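Local coordinates for protein CELL division inhibitor (Pyrococcus furiosus, PDB 1G3Q) that binds ADP and magnesium as a MinD-type P-loop ATPase and probably hydrolyses ATP in the control of cell division, at residues L132-P143 against L163-Y173; I7-G15 against S146-V154. One frame throughout, in Å; residues are numbered along the deposited sequence.

Interaction 1 (L132-P143 against L163-Y173). With ADP (adenosine-5'-diphosphate), chain C.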
loop_
_atom_site.group_PDB
_atom_site.type_symbol
_atom_site.label_atom_id
_atom_site.label_comp_id
_atom_site.label_asym_id
_atom_site.label_seq_id
_atom_site.Cartn_x
_atom_site.Cartn_y
_atom_site.Cartn_z
ATOM N N LEU A 132 5.533 -9.377 5.554
ATOM C CA LEU A 132 6.869 -9.957 5.583
ATOM C C LEU A 132 7.484 -10.161 4.204
ATOM O O LEU A 132 8.610 -10.659 4.089
ATOM C CB LEU A 132 6.861 -11.281 6.349
ATOM C CG LEU A 132 6.620 -11.148 7.858
ATOM C CD1 LEU A 132 6.584 -12.530 8.499
ATOM C CD2 LEU A 132 7.720 -10.304 8.476
ATOM N N SER A 133 6.748 -9.784 3.162
ATOM C CA SER A 133 7.253 -9.902 1.798
ATOM C C SER A 133 8.065 -8.653 1.465
ATOM O O SER A 133 8.769 -8.611 0.455
ATOM C CB SER A 133 6.101 -10.041 0.794
ATOM O OG SER A 133 5.452 -11.296 0.914
ATOM N N GLY A 134 7.957 -7.639 2.318
ATOM C CA GLY A 134 8.684 -6.399 2.095
ATOM C C GLY A 134 9.971 -6.271 2.899
ATOM O O GLY A 134 10.228 -7.062 3.805
ATOM N N GLU A 135 10.780 -5.269 2.558
ATOM C CA GLU A 135 12.050 -5.007 3.236
ATOM C C GLU A 135 11.884 -3.765 4.102
ATOM O O GLU A 135 12.591 -3.579 5.092
ATOM C CB GLU A 135 13.157 -4.727 2.219
ATOM C CG GLU A 135 13.277 -5.737 1.104
ATOM C CD GLU A 135 14.156 -5.229 -0.028
ATOM O OE1 GLU A 135 13.879 -4.124 -0.557
ATOM O OE2 GLU A 135 15.118 -5.934 -0.391
ATOM N N GLU A 136 10.956 -2.907 3.690
ATOM C CA GLU A 136 10.656 -1.666 4.386
ATOM C C GLU A 136 9.165 -1.637 4.681
ATOM O O GLU A 136 8.380 -2.308 4.009
ATOM C CB GLU A 136 10.998 -0.468 3.502
ATOM C CG GLU A 136 12.438 -0.403 3.035
ATOM C CD GLU A 136 12.636 0.627 1.940
ATOM O OE1 GLU A 136 12.086 1.740 2.064
ATOM O OE2 GLU A 136 13.345 0.328 0.957
ATOM N N ALA A 137 8.773 -0.842 5.669
ATOM C CA ALA A 137 7.370 -0.736 6.031
ATOM C C ALA A 137 6.927 0.710 6.211
ATOM O O ALA A 137 7.605 1.512 6.857
ATOM C CB ALA A 137 7.097 -1.526 7.312
ATOM N N LEU A 138 5.785 1.035 5.616
ATOM C CA LEU A 138 5.214 2.367 5.735
ATOM C C LEU A 138 3.921 2.168 6.511
ATOM O O LEU A 138 2.962 1.595 5.997
ATOM C CB LEU A 138 4.910 2.963 4.356
ATOM C CG LEU A 138 4.254 4.349 4.368
ATOM C CD1 LEU A 138 5.189 5.352 5.029
ATOM C CD2 LEU A 138 3.932 4.789 2.943
ATOM N N LEU A 139 3.903 2.631 7.755
ATOM C CA LEU A 139 2.728 2.478 8.595
ATOM C C LEU A 139 1.630 3.455 8.203
ATOM O O LEU A 139 1.884 4.644 8.005
ATOM C CB LEU A 139 3.098 2.691 10.070
ATOM C CG LEU A 139 4.364 2.000 10.590
ATOM C CD1 LEU A 139 4.478 2.235 12.096
ATOM C CD2 LEU A 139 4.319 0.513 10.294
ATOM N N VAL A 140 0.410 2.945 8.078
ATOM C CA VAL A 140 -0.733 3.780 7.734
ATOM C C VAL A 140 -1.704 3.729 8.905
ATOM O O VAL A 140 -2.088 2.650 9.355
ATOM C CB VAL A 140 -1.449 3.273 6.462
ATOM C CG1 VAL A 140 -2.662 4.137 6.177
ATOM C CG2 VAL A 140 -0.491 3.303 5.280
ATOM N N THR A 141 -2.095 4.897 9.399
ATOM C CA THR A 141 -3.001 4.967 10.534
ATOM C C THR A 141 -3.912 6.183 10.464
ATOM O O THR A 141 -3.670 7.112 9.696
ATOM C CB THR A 141 -2.211 5.049 11.854
ATOM O OG1 THR A 141 -3.120 5.047 12.964
ATOM C CG2 THR A 141 -1.387 6.331 11.892
ATOM N N ASN A 142 -4.967 6.160 11.270
ATOM C CA ASN A 142 -5.898 7.275 11.341
ATOM C C ASN A 142 -5.640 7.962 12.681
ATOM O O ASN A 142 -4.935 7.417 13.528
ATOM C CB ASN A 142 -7.341 6.781 11.246
ATOM C CG ASN A 142 -7.632 6.098 9.922
ATOM O OD1 ASN A 142 -7.091 6.481 8.881
ATOM N ND2 ASN A 142 -8.499 5.091 9.951
ATOM N N PRO A 143 -6.196 9.168 12.883
ATOM C CA PRO A 143 -6.012 9.926 14.128
ATOM C C PRO A 143 -6.681 9.365 15.389
ATOM O O PRO A 143 -6.971 10.119 16.317
ATOM C CB PRO A 143 -6.553 11.314 13.771
ATOM C CG PRO A 143 -6.380 11.387 12.280
ATOM C CD PRO A 143 -6.822 10.014 11.854
ATOM N N LEU A 163 12.384 -5.791 9.151
ATOM C CA LEU A 163 12.036 -4.724 8.218
ATOM C C LEU A 163 12.414 -3.333 8.710
ATOM O O LEU A 163 12.302 -3.025 9.897
ATOM C CB LEU A 163 10.532 -4.732 7.913
ATOM C CG LEU A 163 9.932 -5.885 7.107
ATOM C CD1 LEU A 163 9.837 -7.136 7.970
ATOM C CD2 LEU A 163 8.545 -5.475 6.610
ATOM N N ALA A 164 12.853 -2.492 7.778
ATOM C CA ALA A 164 13.213 -1.116 8.088
ATOM C C ALA A 164 11.918 -0.314 8.115
ATOM O O ALA A 164 11.200 -0.247 7.110
ATOM C CB ALA A 164 14.150 -0.566 7.019
ATOM N N ILE A 165 11.607 0.281 9.262
ATOM C CA ILE A 165 10.388 1.064 9.397
ATOM C C ILE A 165 10.653 2.500 8.963
ATOM O O ILE A 165 11.294 3.274 9.679
ATOM C CB ILE A 165 9.878 1.064 10.850
ATOM C CG1 ILE A 165 9.927 -0.357 11.424
ATOM C CG2 ILE A 165 8.457 1.609 10.896
ATOM C CD1 ILE A 165 9.151 -1.396 10.620
ATOM N N LEU A 166 10.155 2.846 7.782
ATOM C CA LEU A 166 10.337 4.177 7.214
ATOM C C LEU A 166 9.683 5.269 8.043
ATOM O O LEU A 166 10.217 6.373 8.170
ATOM C CB LEU A 166 9.760 4.217 5.798
ATOM C CG LEU A 166 10.355 3.255 4.773
ATOM C CD1 LEU A 166 9.588 3.369 3.461
ATOM C CD2 LEU A 166 11.822 3.581 4.560
ATOM N N GLY A 167 8.520 4.953 8.600
ATOM C CA GLY A 167 7.785 5.919 9.395
ATOM C C GLY A 167 6.304 5.675 9.190
ATOM O O GLY A 167 5.913 4.578 8.786
ATOM N N PHE A 168 5.474 6.680 9.450
ATOM C CA PHE A 168 4.041 6.500 9.279
ATOM C C PHE A 168 3.338 7.651 8.572
ATOM O O PHE A 168 3.867 8.760 8.464
ATOM C CB PHE A 168 3.378 6.241 10.640
ATOM C CG PHE A 168 3.183 7.478 11.482
ATOM C CD1 PHE A 168 1.923 8.059 11.605
ATOM C CD2 PHE A 168 4.251 8.047 12.174
ATOM C CE1 PHE A 168 1.725 9.185 12.406
ATOM C CE2 PHE A 168 4.065 9.174 12.978
ATOM C CZ PHE A 168 2.800 9.743 13.094
ATOM N N VAL A 169 2.140 7.356 8.080
ATOM C CA VAL A 169 1.309 8.331 7.394
ATOM C C VAL A 169 0.057 8.516 8.237
ATOM O O VAL A 169 -0.585 7.539 8.627
ATOM C CB VAL A 169 0.882 7.827 5.992
ATOM C CG1 VAL A 169 -0.092 8.815 5.355
ATOM C CG2 VAL A 169 2.109 7.643 5.106
ATOM N N LEU A 170 -0.278 9.766 8.536
ATOM C CA LEU A 170 -1.473 10.057 9.317
ATOM C C LEU A 170 -2.549 10.382 8.294
ATOM O O LEU A 170 -2.637 11.507 7.807
ATOM C CB LEU A 170 -1.241 11.258 10.236
ATOM C CG LEU A 170 -2.390 11.633 11.176
ATOM C CD1 LEU A 170 -2.676 10.478 12.130
ATOM C CD2 LEU A 170 -2.015 12.885 11.958
ATOM N N ASN A 171 -3.363 9.387 7.966
ATOM C CA ASN A 171 -4.407 9.563 6.970
ATOM C C ASN A 171 -5.769 9.947 7.540
ATOM O O ASN A 171 -6.065 9.705 8.713
ATOM C CB ASN A 171 -4.523 8.287 6.129
ATOM C CG ASN A 171 -5.480 8.439 4.963
ATOM O OD1 ASN A 171 -5.499 9.474 4.296
ATOM N ND2 ASN A 171 -6.268 7.401 4.702
ATOM N N ARG A 172 -6.584 10.561 6.687
ATOM C CA ARG A 172 -7.930 10.988 7.043
ATOM C C ARG A 172 -7.948 12.004 8.183
ATOM O O ARG A 172 -8.847 11.998 9.025
ATOM C CB ARG A 172 -8.770 9.762 7.400
ATOM C CG ARG A 172 -8.523 8.601 6.445
ATOM C CD ARG A 172 -9.671 7.620 6.404
ATOM N NE ARG A 172 -10.889 8.224 5.867
ATOM C CZ ARG A 172 -11.988 7.538 5.572
ATOM N NH1 ARG A 172 -12.016 6.226 5.756
ATOM N NH2 ARG A 172 -13.060 8.162 5.106
ATOM N N TYR A 173 -6.954 12.886 8.200
ATOM C CA TYR A 173 -6.879 13.902 9.239
ATOM C C TYR A 173 -7.843 15.042 8.936
ATOM O O TYR A 173 -7.872 15.564 7.824
ATOM C CB TYR A 173 -5.458 14.456 9.352
ATOM C CG TYR A 173 -5.313 15.482 10.453
ATOM C CD1 TYR A 173 -5.435 15.114 11.793
ATOM C CD2 TYR A 173 -5.097 16.826 10.157
ATOM C CE1 TYR A 173 -5.346 16.063 12.814
ATOM C CE2 TYR A 173 -5.008 17.783 11.170
ATOM C CZ TYR A 173 -5.134 17.394 12.494
ATOM O OH TYR A 173 -5.047 18.333 13.494
HETATM P PB ADP C . -7.952 0.027 3.486
HETATM O O1B ADP C . -8.934 -0.941 3.929
HETATM O O2B ADP C . -7.076 0.399 4.608
HETATM O O3B ADP C . -7.038 -0.394 2.170
HETATM P PA ADP C . -8.922 2.036 1.745
HETATM O O1A ADP C . -9.679 1.286 0.804
HETATM O O2A ADP C . -7.672 2.524 1.223
HETATM O O3A ADP C . -8.692 1.319 3.062
HETATM O "O5'" ADP C . -9.770 3.223 2.107
HETATM C "C5'" ADP C . -11.133 3.115 2.672
HETATM C "C4'" ADP C . -12.059 4.117 2.084
HETATM O "O4'" ADP C . -11.797 5.455 2.595
HETATM C "C3'" ADP C . -11.970 4.266 0.598
HETATM O "O3'" ADP C . -13.273 4.297 0.021
HETATM C "C2'" ADP C . -11.270 5.564 0.332
HETATM O "O2'" ADP C . -11.662 6.253 -0.853
HETATM C "C1'" ADP C . -11.545 6.393 1.513
HETATM N N9 ADP C . -10.385 7.205 1.974
HETATM C C8 ADP C . -9.077 6.860 2.352
HETATM N N7 ADP C . -8.312 7.852 2.706
HETATM C C5 ADP C . -9.134 8.947 2.566
HETATM C C6 ADP C . -8.923 10.338 2.785
HETATM N N6 ADP C . -7.735 10.771 3.208
HETATM N N1 ADP C . -9.983 11.215 2.545
HETATM C C2 ADP C . -11.193 10.745 2.110
HETATM N N3 ADP C . -11.477 9.441 1.876
HETATM C C4 ADP C . -10.410 8.586 2.121
#

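Interaction 2 (I7-G15 against S146-V154). With ADP (adenosine-5'-diphosphate), chain C.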
loop_
_atom_site.group_PDB
_atom_site.type_symbol
_atom_site.label_atom_id
_atom_site.label_comp_id
_atom_site.label_asym_id
_atom_site.label_seq_id
_atom_site.Cartn_x
_atom_site.Cartn_y
_atom_site.Cartn_z
ATOM N N ILE A 7 2.888 -1.660 2.758
ATOM C CA ILE A 7 1.969 -0.614 3.203
ATOM C C ILE A 7 1.087 -1.331 4.214
ATOM O O ILE A 7 0.257 -2.154 3.839
ATOM C CB ILE A 7 1.111 -0.092 2.031
ATOM C CG1 ILE A 7 2.018 0.285 0.854
ATOM C CG2 ILE A 7 0.291 1.113 2.473
ATOM C CD1 ILE A 7 3.090 1.310 1.191
ATOM N N VAL A 8 1.259 -1.005 5.491
ATOM C CA VAL A 8 0.542 -1.708 6.553
ATOM C C VAL A 8 -0.276 -0.868 7.520
ATOM O O VAL A 8 -0.221 0.360 7.508
ATOM C CB VAL A 8 1.548 -2.525 7.389
ATOM C CG1 VAL A 8 2.444 -3.342 6.466
ATOM C CG2 VAL A 8 2.402 -1.581 8.240
ATOM N N SER A 9 -1.026 -1.559 8.374
ATOM C CA SER A 9 -1.853 -0.904 9.377
ATOM C C SER A 9 -2.324 -1.875 10.449
ATOM O O SER A 9 -2.303 -3.096 10.260
ATOM C CB SER A 9 -3.073 -0.254 8.729
ATOM O OG SER A 9 -3.839 0.432 9.702
ATOM N N GLY A 10 -2.753 -1.319 11.577
ATOM C CA GLY A 10 -3.251 -2.140 12.662
ATOM C C GLY A 10 -4.717 -2.441 12.434
ATOM O O GLY A 10 -5.250 -3.421 12.951
ATOM N N LYS A 11 -5.374 -1.595 11.649
ATOM C CA LYS A 11 -6.791 -1.774 11.352
ATOM C C LYS A 11 -7.082 -1.598 9.869
ATOM O O LYS A 11 -6.309 -0.975 9.143
ATOM C CB LYS A 11 -7.636 -0.769 12.138
ATOM C CG LYS A 11 -7.566 -0.918 13.649
ATOM C CD LYS A 11 -8.508 0.076 14.319
ATOM C CE LYS A 11 -8.541 -0.105 15.825
ATOM N NZ LYS A 11 -9.461 0.883 16.457
ATOM N N GLY A 12 -8.206 -2.152 9.428
ATOM C CA GLY A 12 -8.593 -2.025 8.037
ATOM C C GLY A 12 -9.370 -0.737 7.854
ATOM O O GLY A 12 -9.824 -0.142 8.833
ATOM N N GLY A 13 -9.519 -0.302 6.606
ATOM C CA GLY A 13 -10.248 0.920 6.324
ATOM C C GLY A 13 -9.469 2.174 6.673
ATOM O O GLY A 13 -10.024 3.271 6.688
ATOM N N THR A 14 -8.177 2.017 6.943
ATOM C CA THR A 14 -7.327 3.145 7.308
ATOM C C THR A 14 -6.745 3.879 6.101
ATOM O O THR A 14 -6.331 5.034 6.215
ATOM C CB THR A 14 -6.174 2.686 8.224
ATOM O OG1 THR A 14 -5.523 1.550 7.644
ATOM C CG2 THR A 14 -6.707 2.310 9.602
ATOM N N GLY A 15 -6.704 3.206 4.953
ATOM C CA GLY A 15 -6.193 3.833 3.747
ATOM C C GLY A 15 -5.051 3.125 3.040
ATOM O O GLY A 15 -4.414 3.706 2.163
ATOM N N SER A 146 -6.566 4.254 19.421
ATOM C CA SER A 146 -6.599 2.802 19.281
ATOM C C SER A 146 -5.965 2.372 17.960
ATOM O O SER A 146 -5.270 1.357 17.890
ATOM C CB SER A 146 -8.042 2.294 19.361
ATOM O OG SER A 146 -8.864 2.935 18.400
ATOM N N CYS A 147 -6.204 3.147 16.911
ATOM C CA CYS A 147 -5.640 2.829 15.607
ATOM C C CYS A 147 -4.136 3.075 15.646
ATOM O O CYS A 147 -3.358 2.323 15.067
ATOM C CB CYS A 147 -6.292 3.688 14.523
ATOM S SG CYS A 147 -5.781 3.250 12.843
ATOM N N LEU A 148 -3.729 4.132 16.340
ATOM C CA LEU A 148 -2.313 4.459 16.458
ATOM C C LEU A 148 -1.566 3.364 17.215
ATOM O O LEU A 148 -0.555 2.846 16.736
ATOM C CB LEU A 148 -2.131 5.796 17.182
ATOM C CG LEU A 148 -2.632 7.057 16.475
ATOM C CD1 LEU A 148 -2.536 8.244 17.420
ATOM C CD2 LEU A 148 -1.810 7.306 15.217
ATOM N N THR A 149 -2.069 3.010 18.397
ATOM C CA THR A 149 -1.433 1.982 19.213
ATOM C C THR A 149 -1.411 0.626 18.511
ATOM O O THR A 149 -0.420 -0.097 18.581
ATOM C CB THR A 149 -2.130 1.839 20.593
ATOM O OG1 THR A 149 -3.520 1.544 20.412
ATOM C CG2 THR A 149 -1.998 3.126 21.386
ATOM N N ASP A 150 -2.497 0.281 17.827
ATOM C CA ASP A 150 -2.551 -0.989 17.114
ATOM C C ASP A 150 -1.519 -1.014 15.991
ATOM O O ASP A 150 -0.785 -1.990 15.834
ATOM C CB ASP A 150 -3.954 -1.220 16.539
ATOM C CG ASP A 150 -4.938 -1.707 17.586
ATOM O OD1 ASP A 150 -4.591 -1.669 18.785
ATOM O OD2 ASP A 150 -6.055 -2.124 17.212
ATOM N N THR A 151 -1.461 0.066 15.216
ATOM C CA THR A 151 -0.514 0.157 14.110
ATOM C C THR A 151 0.915 0.154 14.646
ATOM O O THR A 151 1.821 -0.413 14.038
ATOM C CB THR A 151 -0.750 1.434 13.282
ATOM O OG1 THR A 151 -2.097 1.438 12.790
ATOM C CG2 THR A 151 0.212 1.491 12.105
ATOM N N MET A 152 1.105 0.789 15.796
ATOM C CA MET A 152 2.416 0.842 16.428
ATOM C C MET A 152 2.884 -0.584 16.689
ATOM O O MET A 152 4.024 -0.940 16.395
ATOM C CB MET A 152 2.324 1.595 17.752
ATOM C CG MET A 152 3.638 1.730 18.491
ATOM S SD MET A 152 3.354 2.276 20.183
ATOM C CE MET A 152 2.274 3.698 19.891
ATOM N N LYS A 153 1.987 -1.397 17.241
ATOM C CA LYS A 153 2.294 -2.788 17.543
ATOM C C LYS A 153 2.743 -3.539 16.295
ATOM O O LYS A 153 3.676 -4.342 16.346
ATOM C CB LYS A 153 1.074 -3.479 18.155
ATOM C CG LYS A 153 0.702 -2.963 19.539
ATOM C CD LYS A 153 -0.472 -3.739 20.117
ATOM C CE LYS A 153 -0.814 -3.264 21.520
ATOM N NZ LYS A 153 -1.984 -4.006 22.071
ATOM N N VAL A 154 2.074 -3.282 15.175
ATOM C CA VAL A 154 2.434 -3.937 13.927
ATOM C C VAL A 154 3.852 -3.518 13.551
ATOM O O VAL A 154 4.668 -4.347 13.156
ATOM C CB VAL A 154 1.466 -3.548 12.785
ATOM C CG1 VAL A 154 1.936 -4.156 11.475
ATOM C CG2 VAL A 154 0.059 -4.028 13.116
HETATM P PB ADP C . -7.952 0.027 3.486
HETATM O O1B ADP C . -8.934 -0.941 3.929
HETATM O O2B ADP C . -7.076 0.399 4.608
HETATM O O3B ADP C . -7.038 -0.394 2.170
HETATM P PA ADP C . -8.922 2.036 1.745
HETATM O O1A ADP C . -9.679 1.286 0.804
HETATM O O2A ADP C . -7.672 2.524 1.223
HETATM O O3A ADP C . -8.692 1.319 3.062
HETATM O "O5'" ADP C . -9.770 3.223 2.107
HETATM C "C5'" ADP C . -11.133 3.115 2.672
HETATM C "C4'" ADP C . -12.059 4.117 2.084
HETATM O "O4'" ADP C . -11.797 5.455 2.595
HETATM C "C3'" ADP C . -11.970 4.266 0.598
HETATM O "O3'" ADP C . -13.273 4.297 0.021
HETATM C "C2'" ADP C . -11.270 5.564 0.332
HETATM O "O2'" ADP C . -11.662 6.253 -0.853
HETATM C "C1'" ADP C . -11.545 6.393 1.513
HETATM N N9 ADP C . -10.385 7.205 1.974
HETATM C C8 ADP C . -9.077 6.860 2.352
HETATM N N7 ADP C . -8.312 7.852 2.706
HETATM C C5 ADP C . -9.134 8.947 2.566
HETATM C C6 ADP C . -8.923 10.338 2.785
HETATM N N6 ADP C . -7.735 10.771 3.208
HETATM N N1 ADP C . -9.983 11.215 2.545
HETATM C C2 ADP C . -11.193 10.745 2.110
HETATM N N3 ADP C . -11.477 9.441 1.876
HETATM C C4 ADP C . -10.410 8.586 2.121
#

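Interaction 1 (L132-P143 against L163-Y173)
Seven backbone hydrogen bonds join 135-141 to 164-171, from A164 N to E135 O at one end to N171 N to T141 O at the other. The strands run parallel, 22° apart; the shortest bond is V169 N to L139 O at 2.7 Å. G167, whose backbone angles call for glycine, accepts from L139 N.

Apolar contacts follow on both faces. L138, with CG anti to its backbone N (chi1 178°), lays CD1 against V169 CG2 at 3.8 Å, while L139 and A137 meet F168 and I165 on the side facing helix 145-160. At 3.7 Å, T141 CG2 meets F168 CD1 obliquely. These are the two strands of a right-handed beta-alpha-beta crossover, with helix 145-160 as the connection. Beyond them P143 CG comes to the Y173 ring in plane, at its edge, 3.9 Å from CD1.

At the C-terminal end of 163-173 polar groups meet the nucleotide. N171 reads the adenine with both amide atoms: OD1 takes ADP N6 at 2.8 Å, and ND2 gives to ADP N7 at 2.9 Å. ADP C4 lies over one face of the R172 guanidinium, offset toward that group's rim, and R172 NE is salt-bridged to E199.

Interaction 2 (I7-G15 against S146-V154)
G10 and T151 bring the two backbones within 3.9 Å, CA to CA, where the chain leaving strand 3-8 passes the flank of helix 145-160. A side chain at G10 would run into the helix backbone at D150 and T151, and its lack of one lets the loop lie directly on the helix. From there the chain curls through G12 and G13 to G15, the N-cap of the next helix.

T151 OG1 is the polar link at this close point. It accepts from G10 N at 3.1 Å and donates to C147 O at 2.7 Å, one turn back. C147 O also takes T151 N, and the two donors reach it from opposite faces of its plane. With an alanine here OG1 is gone, which is likely to leave G10 N without its acceptor and C147 O with only the backbone N-H of these two donors, and the start of the loop freer to shift against the helix.

K11 runs extended along the helix start. Its CE passes D150 OD2 at 3.5 Å, and NZ ends on S146 OG at 2.9 Å; the opposite charge of D150 probably favours this placing of NZ, although NZ and OD2 are not in contact. T14, its CG2 anti to the carbonyl carbon, turns that methyl onto C147 SG at 3.5 Å. V154 fills the other end of the contact, CG2 against S9 O and G10 CA, CG1 alongside V8 CG2.

G13 N and G15 N hold the beta-phosphate of ADP through O1B at 2.8 Å and O2B at 2.9 Å. Strand, glycine-rich loop and helix, with backbone amides turned to the phosphates, make up the P-loop (Walker A motif) of this nucleotide-binding fold, here backed by helix 145-160.

Interactions 1 and 2 meet along one seam of the central sheet, their centres about 8 Å apart. Strand 136-141 lies between strands 3-8 and 164-173, and V140 N reaches V8 O at 2.7 Å; one residue on, S9 OG bonds to V140 O. Helix 145-160, which connects the two strands of interaction 1, is also the partner of the loop in interaction 2. The nucleotide is gripped from both: 7-15 holds the beta-phosphate and 163-173 the adenine. N171 ties these ends together, its ND2 lying 2.8 Å from T14 O, probably a hydrogen bond, as well as serving the base. T17, T18, D200 and T207 add further bonds to ADP.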